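PDB 1N71: aac(6')-Ii from Enterococcus faecium, which probably transfers the acetyl group of acetyl-coenzyme A to the 6'-amino group of aminoglycoside antibiotics, conferring resistance to them. Local coordinates for residues T123-H128 and D165-W170; D131-I136 and Y152-V157. One frame throughout, in Å; residues are numbered along the deposited sequence.

Leaving the coenzyme-A-binding strand 106-112, the chain enters a long loop whose residues 123-128 form the first half of contact 1. Helix 129-134 and the two residues after it supply 131-136 to contact 2, which closes when strand 153-158 brings residues 152-157 alongside the helix end. Contact 1 closes only later, where the chain enters strand 168-174 through residues 165-170, so contact 2 is nested inside its loop. The two returning strands are antiparallel neighbours in the sheet, and Trp170 bonds to the backbone of Val155 and Gly156. Lys132 ties the helix to the loop 123-128. Both contacts border the second subunit.

Contact 1 (T123-H128 and D165-W170); sequences TDLYEH and DKPDIW. Unlike the reference sequence in segment 123-128: Glu127 (reference Val).
Leu125 and Pro167 make the apolar half of this contact: CD1 of Leu125 lies 3.4 Å from CB of Pro167, closer than usual for two carbons, and the leucine side chain crosses the proline ring at about a right angle. Val157 and Pro159 also pack on Leu125, so the leucine side chain is part of a buried apolar patch at the start of strand 168-174. The other half is polar. OD1 of Asp165 comes within 3.1 Å of the carbonyl O of Thr123, but both are acceptors and the approach is no bond. With CG anti to its own carbonyl carbon (chi1 -54°), the Asp165 carboxylate is turned toward the Thr123 backbone and lies beside it.

The next shell probably helps to hold it there: OD2 forms a salt bridge with Arg178 of the second subunit, and the backbone of Asp165 bonds to Gln122. On the facing segment, Asp124 OD1 accepts from Tyr126 N (3.0 Å, 159° at the hydrogen), closing an Asx turn inside the type I turn Asp124-Glu127. That nitrogen meets the anti side of the oxygen, 30° out of the carboxylate plane. Lys132 NZ bonds to Thr123 OG1 and to the carbonyl of Asp124. The direct meeting of the segments is therefore apolar contact plus an acceptor pair, and the arginine of the partner subunit probably offsets the negative charge held beside the Thr123 carbonyl.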
ATOM      1  N   THR A 123     -16.406  -8.341  11.642  1.00 23.85           N
ATOM      2  CA  THR A 123     -16.832  -9.494  10.859  1.00 23.89           C
ATOM      3  C   THR A 123     -15.586 -10.130  10.262  1.00 23.84           C
ATOM      4  O   THR A 123     -14.596  -9.443  10.017  1.00 23.61           O
ATOM      5  CB  THR A 123     -17.778  -9.092   9.715  1.00 24.19           C
ATOM      6  OG1 THR A 123     -18.187 -10.270   9.004  1.00 26.08           O
ATOM      7  CG2 THR A 123     -17.074  -8.137   8.745  1.00 23.24           C
ATOM      8  N   ASP A 124     -15.622 -11.440  10.040  1.00 24.41           N
ATOM      9  CA  ASP A 124     -14.468 -12.124   9.459  1.00 24.53           C
ATOM     10  C   ASP A 124     -14.465 -11.833   7.966  1.00 22.94           C
ATOM     11  O   ASP A 124     -15.284 -12.377   7.219  1.00 21.44           O
ATOM     12  CB  ASP A 124     -14.556 -13.636   9.681  1.00 26.33           C
ATOM     13  CG  ASP A 124     -13.268 -14.347   9.308  1.00 28.42           C
ATOM     14  OD1 ASP A 124     -12.529 -13.817   8.454  1.00 26.29           O
ATOM     15  OD2 ASP A 124     -13.000 -15.438   9.858  1.00 30.56           O
ATOM     16  N   LEU A 125     -13.537 -10.986   7.530  1.00 21.80           N
ATOM     17  CA  LEU A 125     -13.464 -10.603   6.126  1.00 22.02           C
ATOM     18  C   LEU A 125     -12.965 -11.657   5.153  1.00 21.85           C
ATOM     19  O   LEU A 125     -13.013 -11.444   3.942  1.00 22.00           O
ATOM     20  CB  LEU A 125     -12.636  -9.324   5.973  1.00 22.27           C
ATOM     21  CG  LEU A 125     -13.415  -8.060   6.337  1.00 23.52           C
ATOM     22  CD1 LEU A 125     -12.524  -6.836   6.166  1.00 21.93           C
ATOM     23  CD2 LEU A 125     -14.649  -7.948   5.438  1.00 24.08           C
ATOM     24  N   TYR A 126     -12.476 -12.784   5.662  1.00 20.33           N
ATOM     25  CA  TYR A 126     -12.023 -13.847   4.771  1.00 21.60           C
ATOM     26  C   TYR A 126     -13.237 -14.647   4.294  1.00 23.44           C
ATOM     27  O   TYR A 126     -13.156 -15.403   3.320  1.00 22.30           O
ATOM     28  CB  TYR A 126     -11.021 -14.762   5.486  1.00 21.82           C
ATOM     29  CG  TYR A 126      -9.671 -14.107   5.688  1.00 22.63           C
ATOM     30  CD1 TYR A 126      -8.842 -13.824   4.599  1.00 21.47           C
ATOM     31  CD2 TYR A 126      -9.243 -13.719   6.958  1.00 23.91           C
ATOM     32  CE1 TYR A 126      -7.623 -13.171   4.767  1.00 20.84           C
ATOM     33  CE2 TYR A 126      -8.020 -13.062   7.138  1.00 22.23           C
ATOM     34  CZ  TYR A 126      -7.216 -12.791   6.034  1.00 22.93           C
ATOM     35  OH  TYR A 126      -6.011 -12.138   6.199  1.00 22.52           O
ATOM     36  N   GLU A 127     -14.364 -14.447   4.974  1.00 22.72           N
ATOM     37  CA  GLU A 127     -15.615 -15.127   4.646  1.00 23.58           C
ATOM     38  C   GLU A 127     -16.524 -14.236   3.814  1.00 21.57           C
ATOM     39  O   GLU A 127     -16.956 -13.188   4.283  1.00 21.16           O
ATOM     40  CB  GLU A 127     -16.351 -15.522   5.929  1.00 25.46           C
ATOM     41  CG  GLU A 127     -15.553 -16.439   6.829  1.00 30.69           C
ATOM     42  CD  GLU A 127     -15.012 -17.633   6.070  1.00 34.08           C
ATOM     43  OE1 GLU A 127     -15.817 -18.335   5.423  1.00 36.08           O
ATOM     44  OE2 GLU A 127     -13.785 -17.865   6.115  1.00 37.15           O
ATOM     45  N   HIS A 128     -16.822 -14.656   2.586  1.00 21.53           N
ATOM     46  CA  HIS A 128     -17.692 -13.880   1.704  1.00 21.45           C
ATOM     47  C   HIS A 128     -17.115 -12.477   1.536  1.00 20.38           C
ATOM     48  O   HIS A 128     -17.838 -11.479   1.501  1.00 18.43           O
ATOM     49  CB  HIS A 128     -19.105 -13.793   2.289  1.00 24.73           C
ATOM     50  CG  HIS A 128     -19.730 -15.126   2.565  1.00 29.24           C
ATOM     51  ND1 HIS A 128     -19.941 -16.069   1.583  1.00 30.80           N
ATOM     52  CD2 HIS A 128     -20.193 -15.673   3.715  1.00 31.20           C
ATOM     53  CE1 HIS A 128     -20.505 -17.140   2.113  1.00 29.98           C
ATOM     54  NE2 HIS A 128     -20.670 -16.924   3.406  1.00 31.34           N
ATOM     55  N   ASP A 165     -10.757  -7.620  13.334  1.00 17.81           N
ATOM     56  CA  ASP A 165     -11.937  -6.999  12.747  1.00 18.68           C
ATOM     57  C   ASP A 165     -11.923  -5.478  12.640  1.00 18.39           C
ATOM     58  O   ASP A 165     -12.964  -4.829  12.747  1.00 17.06           O
ATOM     59  CB  ASP A 165     -13.190  -7.478  13.483  1.00 19.24           C
ATOM     60  CG  ASP A 165     -13.287  -8.992  13.524  1.00 20.82           C
ATOM     61  OD1 ASP A 165     -12.824  -9.651  12.563  1.00 22.62           O
ATOM     62  OD2 ASP A 165     -13.831  -9.528  14.509  1.00 23.22           O
ATOM     63  N   LYS A 166     -10.732  -4.927  12.414  1.00 17.82           N
ATOM     64  CA  LYS A 166     -10.520  -3.490  12.237  1.00 17.15           C
ATOM     65  C   LYS A 166      -9.681  -3.419  10.965  1.00 16.87           C
ATOM     66  O   LYS A 166      -8.478  -3.155  10.995  1.00 16.82           O
ATOM     67  CB  LYS A 166      -9.751  -2.915  13.424  1.00 18.50           C
ATOM     68  CG  LYS A 166     -10.527  -3.000  14.733  1.00 20.35           C
ATOM     69  CD  LYS A 166      -9.749  -2.405  15.892  1.00 23.27           C
ATOM     70  CE  LYS A 166     -10.583  -2.429  17.164  1.00 26.12           C
ATOM     71  NZ  LYS A 166      -9.853  -1.833  18.318  1.00 30.69           N
ATOM     72  N   PRO A 167     -10.326  -3.657   9.819  1.00 16.85           N
ATOM     73  CA  PRO A 167      -9.691  -3.656   8.503  1.00 15.91           C
ATOM     74  C   PRO A 167      -9.363  -2.310   7.890  1.00 16.59           C
ATOM     75  O   PRO A 167      -9.784  -1.261   8.375  1.00 15.18           O
ATOM     76  CB  PRO A 167     -10.711  -4.393   7.657  1.00 16.94           C
ATOM     77  CG  PRO A 167     -11.995  -3.771   8.164  1.00 16.71           C
ATOM     78  CD  PRO A 167     -11.792  -3.784   9.685  1.00 16.41           C
ATOM     79  N   ASP A 168      -8.583  -2.362   6.814  1.00 16.60           N
ATOM     80  CA  ASP A 168      -8.277  -1.171   6.049  1.00 16.30           C
ATOM     81  C   ASP A 168      -9.105  -1.436   4.798  1.00 15.47           C
ATOM     82  O   ASP A 168      -9.228  -2.583   4.364  1.00 15.39           O
ATOM     83  CB  ASP A 168      -6.785  -1.075   5.696  1.00 17.82           C
ATOM     84  CG  ASP A 168      -6.409   0.298   5.128  1.00 23.93           C
ATOM     85  OD1 ASP A 168      -7.197   1.250   5.302  1.00 25.27           O
ATOM     86  OD2 ASP A 168      -5.323   0.432   4.521  1.00 25.09           O
ATOM     87  N   ILE A 169      -9.710  -0.392   4.248  1.00 15.21           N
ATOM     88  CA  ILE A 169     -10.529  -0.529   3.053  1.00 14.25           C
ATOM     89  C   ILE A 169      -9.800   0.171   1.911  1.00 14.26           C
ATOM     90  O   ILE A 169      -9.518   1.364   2.005  1.00 14.12           O
ATOM     91  CB  ILE A 169     -11.902   0.137   3.254  1.00 12.57           C
ATOM     92  CG1 ILE A 169     -12.627  -0.519   4.438  1.00 15.99           C
ATOM     93  CG2 ILE A 169     -12.728   0.019   1.982  1.00 15.04           C
ATOM     94  CD1 ILE A 169     -13.895   0.217   4.889  1.00 12.22           C
ATOM     95  N   TRP A 170      -9.489  -0.570   0.849  1.00 12.85           N
ATOM     96  CA  TRP A 170      -8.785  -0.011  -0.305  1.00 13.22           C
ATOM     97  C   TRP A 170      -9.759   0.469  -1.375  1.00 13.28           C
ATOM     98  O   TRP A 170     -10.618  -0.286  -1.824  1.00 13.13           O
ATOM     99  CB  TRP A 170      -7.850  -1.053  -0.931  1.00 15.90           C
ATOM    100  CG  TRP A 170      -6.548  -1.244  -0.223  1.00 21.95           C
ATOM    101  CD1 TRP A 170      -5.618  -0.282   0.067  1.00 24.07           C
ATOM    102  CD2 TRP A 170      -5.987  -2.488   0.218  1.00 23.11           C
ATOM    103  NE1 TRP A 170      -4.512  -0.852   0.653  1.00 26.75           N
ATOM    104  CE2 TRP A 170      -4.713  -2.204   0.758  1.00 25.19           C
ATOM    105  CE3 TRP A 170      -6.437  -3.815   0.204  1.00 24.91           C
ATOM    106  CZ2 TRP A 170      -3.881  -3.200   1.281  1.00 25.11           C
ATOM    107  CZ3 TRP A 170      -5.609  -4.808   0.724  1.00 24.60           C
ATOM    108  CH2 TRP A 170      -4.343  -4.491   1.256  1.00 26.10           C
TER

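Contact 2 (D131-I136 and Y152-V157)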
ATOM      1  N   ASP A 131     -18.625 -10.287  -1.310  1.00 17.79           N
ATOM      2  CA  ASP A 131     -20.063 -10.077  -1.206  1.00 19.14           C
ATOM      3  C   ASP A 131     -20.262  -9.010  -0.136  1.00 17.32           C
ATOM      4  O   ASP A 131     -21.137  -8.152  -0.253  1.00 16.85           O
ATOM      5  CB  ASP A 131     -20.796 -11.355  -0.799  1.00 22.54           C
ATOM      6  CG  ASP A 131     -22.265 -11.103  -0.469  1.00 24.35           C
ATOM      7  OD1 ASP A 131     -22.582 -10.868   0.715  1.00 25.74           O
ATOM      8  OD2 ASP A 131     -23.102 -11.124  -1.396  1.00 28.49           O
ATOM      9  N   LYS A 132     -19.430  -9.059   0.902  1.00 15.08           N
ATOM     10  CA  LYS A 132     -19.508  -8.074   1.973  1.00 15.98           C
ATOM     11  C   LYS A 132     -19.092  -6.699   1.442  1.00 16.41           C
ATOM     12  O   LYS A 132     -19.717  -5.689   1.761  1.00 17.62           O
ATOM     13  CB  LYS A 132     -18.621  -8.498   3.145  1.00 15.46           C
ATOM     14  CG  LYS A 132     -19.202  -9.677   3.922  1.00 19.11           C
ATOM     15  CD  LYS A 132     -18.220 -10.276   4.920  1.00 17.29           C
ATOM     16  CE  LYS A 132     -18.875 -11.438   5.672  1.00 19.28           C
ATOM     17  NZ  LYS A 132     -17.952 -12.112   6.627  1.00 20.11           N
ATOM     18  N   VAL A 133     -18.052  -6.667   0.614  1.00 17.81           N
ATOM     19  CA  VAL A 133     -17.594  -5.410   0.031  1.00 17.21           C
ATOM     20  C   VAL A 133     -18.709  -4.804  -0.815  1.00 18.72           C
ATOM     21  O   VAL A 133     -19.011  -3.617  -0.698  1.00 20.02           O
ATOM     22  CB  VAL A 133     -16.352  -5.620  -0.872  1.00 17.49           C
ATOM     23  CG1 VAL A 133     -16.057  -4.348  -1.658  1.00 18.23           C
ATOM     24  CG2 VAL A 133     -15.149  -5.990  -0.022  1.00 14.85           C
ATOM     25  N   ALA A 134     -19.328  -5.623  -1.659  1.00 17.42           N
ATOM     26  CA  ALA A 134     -20.401  -5.145  -2.526  1.00 17.96           C
ATOM     27  C   ALA A 134     -21.637  -4.673  -1.748  1.00 17.72           C
ATOM     28  O   ALA A 134     -22.335  -3.753  -2.175  1.00 18.53           O
ATOM     29  CB  ALA A 134     -20.793  -6.250  -3.525  1.00 18.11           C
ATOM     30  N   SER A 135     -21.905  -5.291  -0.604  1.00 18.73           N
ATOM     31  CA  SER A 135     -23.076  -4.921   0.191  1.00 18.96           C
ATOM     32  C   SER A 135     -22.759  -3.991   1.361  1.00 18.97           C
ATOM     33  O   SER A 135     -23.577  -3.825   2.271  1.00 17.73           O
ATOM     34  CB  SER A 135     -23.761  -6.184   0.720  1.00 23.20           C
ATOM     35  OG  SER A 135     -22.891  -6.912   1.567  1.00 24.01           O
ATOM     36  N   ILE A 136     -21.583  -3.374   1.343  1.00 17.92           N
ATOM     37  CA  ILE A 136     -21.202  -2.486   2.439  1.00 16.83           C
ATOM     38  C   ILE A 136     -22.274  -1.441   2.726  1.00 16.07           C
ATOM     39  O   ILE A 136     -22.934  -0.945   1.813  1.00 16.13           O
ATOM     40  CB  ILE A 136     -19.870  -1.751   2.137  1.00 16.07           C
ATOM     41  CG1 ILE A 136     -19.412  -0.975   3.376  1.00 16.81           C
ATOM     42  CG2 ILE A 136     -20.060  -0.773   0.976  1.00 16.93           C
ATOM     43  CD1 ILE A 136     -18.026  -0.365   3.238  1.00 18.13           C
ATOM     44  N   TYR A 152     -14.678   6.981  -6.596  1.00 15.05           N
ATOM     45  CA  TYR A 152     -13.777   5.912  -6.169  1.00 16.32           C
ATOM     46  C   TYR A 152     -14.602   4.679  -5.845  1.00 15.73           C
ATOM     47  O   TYR A 152     -15.763   4.783  -5.454  1.00 16.06           O
ATOM     48  CB  TYR A 152     -12.954   6.331  -4.945  1.00 14.40           C
ATOM     49  CG  TYR A 152     -11.943   7.413  -5.258  1.00 16.27           C
ATOM     50  CD1 TYR A 152     -12.356   8.702  -5.598  1.00 15.36           C
ATOM     51  CD2 TYR A 152     -10.576   7.129  -5.297  1.00 14.59           C
ATOM     52  CE1 TYR A 152     -11.434   9.681  -5.982  1.00 15.29           C
ATOM     53  CE2 TYR A 152      -9.644   8.102  -5.682  1.00 15.94           C
ATOM     54  CZ  TYR A 152     -10.084   9.371  -6.026  1.00 14.93           C
ATOM     55  OH  TYR A 152      -9.181  10.319  -6.449  1.00 17.98           O
ATOM     56  N   LYS A 153     -13.995   3.514  -6.010  1.00 14.57           N
ATOM     57  CA  LYS A 153     -14.677   2.251  -5.754  1.00 14.47           C
ATOM     58  C   LYS A 153     -13.866   1.399  -4.791  1.00 12.72           C
ATOM     59  O   LYS A 153     -12.643   1.432  -4.817  1.00 11.99           O
ATOM     60  CB  LYS A 153     -14.857   1.514  -7.087  1.00 17.40           C
ATOM     61  CG  LYS A 153     -15.097   0.017  -6.998  1.00 20.27           C
ATOM     62  CD  LYS A 153     -15.222  -0.590  -8.402  1.00 21.68           C
ATOM     63  CE  LYS A 153     -15.529  -2.079  -8.348  1.00 26.48           C
ATOM     64  NZ  LYS A 153     -15.942  -2.617  -9.681  1.00 25.24           N
ATOM     65  N   ILE A 154     -14.537   0.645  -3.927  1.00 14.26           N
ATOM     66  CA  ILE A 154     -13.801  -0.229  -3.022  1.00 11.62           C
ATOM     67  C   ILE A 154     -13.317  -1.382  -3.889  1.00 13.66           C
ATOM     68  O   ILE A 154     -14.125  -2.097  -4.491  1.00 15.12           O
ATOM     69  CB  ILE A 154     -14.692  -0.794  -1.895  1.00 14.21           C
ATOM     70  CG1 ILE A 154     -15.221   0.356  -1.026  1.00 12.77           C
ATOM     71  CG2 ILE A 154     -13.880  -1.797  -1.049  1.00 11.19           C
ATOM     72  CD1 ILE A 154     -16.242  -0.070   0.043  1.00 14.01           C
ATOM     73  N   VAL A 155     -12.001  -1.556  -3.958  1.00 12.38           N
ATOM     74  CA  VAL A 155     -11.406  -2.611  -4.769  1.00 13.43           C
ATOM     75  C   VAL A 155     -10.672  -3.643  -3.929  1.00 13.67           C
ATOM     76  O   VAL A 155     -10.043  -4.555  -4.461  1.00 14.09           O
ATOM     77  CB  VAL A 155     -10.412  -2.039  -5.784  1.00 13.25           C
ATOM     78  CG1 VAL A 155     -11.147  -1.175  -6.800  1.00 14.12           C
ATOM     79  CG2 VAL A 155      -9.343  -1.221  -5.060  1.00 15.46           C
ATOM     80  N   GLY A 156     -10.735  -3.498  -2.614  1.00 13.81           N
ATOM     81  CA  GLY A 156     -10.068  -4.467  -1.767  1.00 13.61           C
ATOM     82  C   GLY A 156     -10.172  -4.132  -0.300  1.00 14.62           C
ATOM     83  O   GLY A 156     -10.570  -3.025   0.065  1.00 13.35           O
ATOM     84  N   VAL A 157      -9.820  -5.101   0.538  1.00 13.09           N
ATOM     85  CA  VAL A 157      -9.833  -4.929   1.982  1.00 14.37           C
ATOM     86  C   VAL A 157      -8.644  -5.669   2.576  1.00 15.09           C
ATOM     87  O   VAL A 157      -8.155  -6.640   2.005  1.00 16.87           O
ATOM     88  CB  VAL A 157     -11.127  -5.492   2.643  1.00 16.08           C
ATOM     89  CG1 VAL A 157     -12.338  -4.664   2.218  1.00 16.92           C
ATOM     90  CG2 VAL A 157     -11.312  -6.967   2.275  1.00 16.58           C
TER
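Val133 projects from the last turn of helix 129-134 onto strand 153-158 and divides its two methyls between two residues of the strand. CG1, anti to the backbone N (chi1 170°), presses against Ile154 CG2 at 3.4 Å, tighter than ordinary carbon contact. Its CG2 meets Val157 CG1 at 3.8 Å, the two side chains running antiparallel where they pass. Ile136, just beyond the helix, adds a more relaxed touch, its CD1 lying 3.7 Å from Ile154 CD1. Tyr144 of helix 144-149 packs on both isoleucines, and Phe130 of the second subunit on Val133.

The exposed side of the helix end differs. Ala134 points away from the strand, and exposed Ser135 folds back, its OG giving a 2.8 Å hydrogen bond to Asp131 O. Ser135 N reaches the same oxygen from the opposite face of the carbonyl plane, so two donors hold it where the helix ends.

Between Ile154 and Val157, Val155 and Gly156 both face Trp170 in a classic beta bulge. The end of a short helix and the residues after it thus meet a bulged strand through apolar side chains, at the edge of the subunit's own mixed sheet, in the C-terminal half of a GNAT acetyltransferase fold.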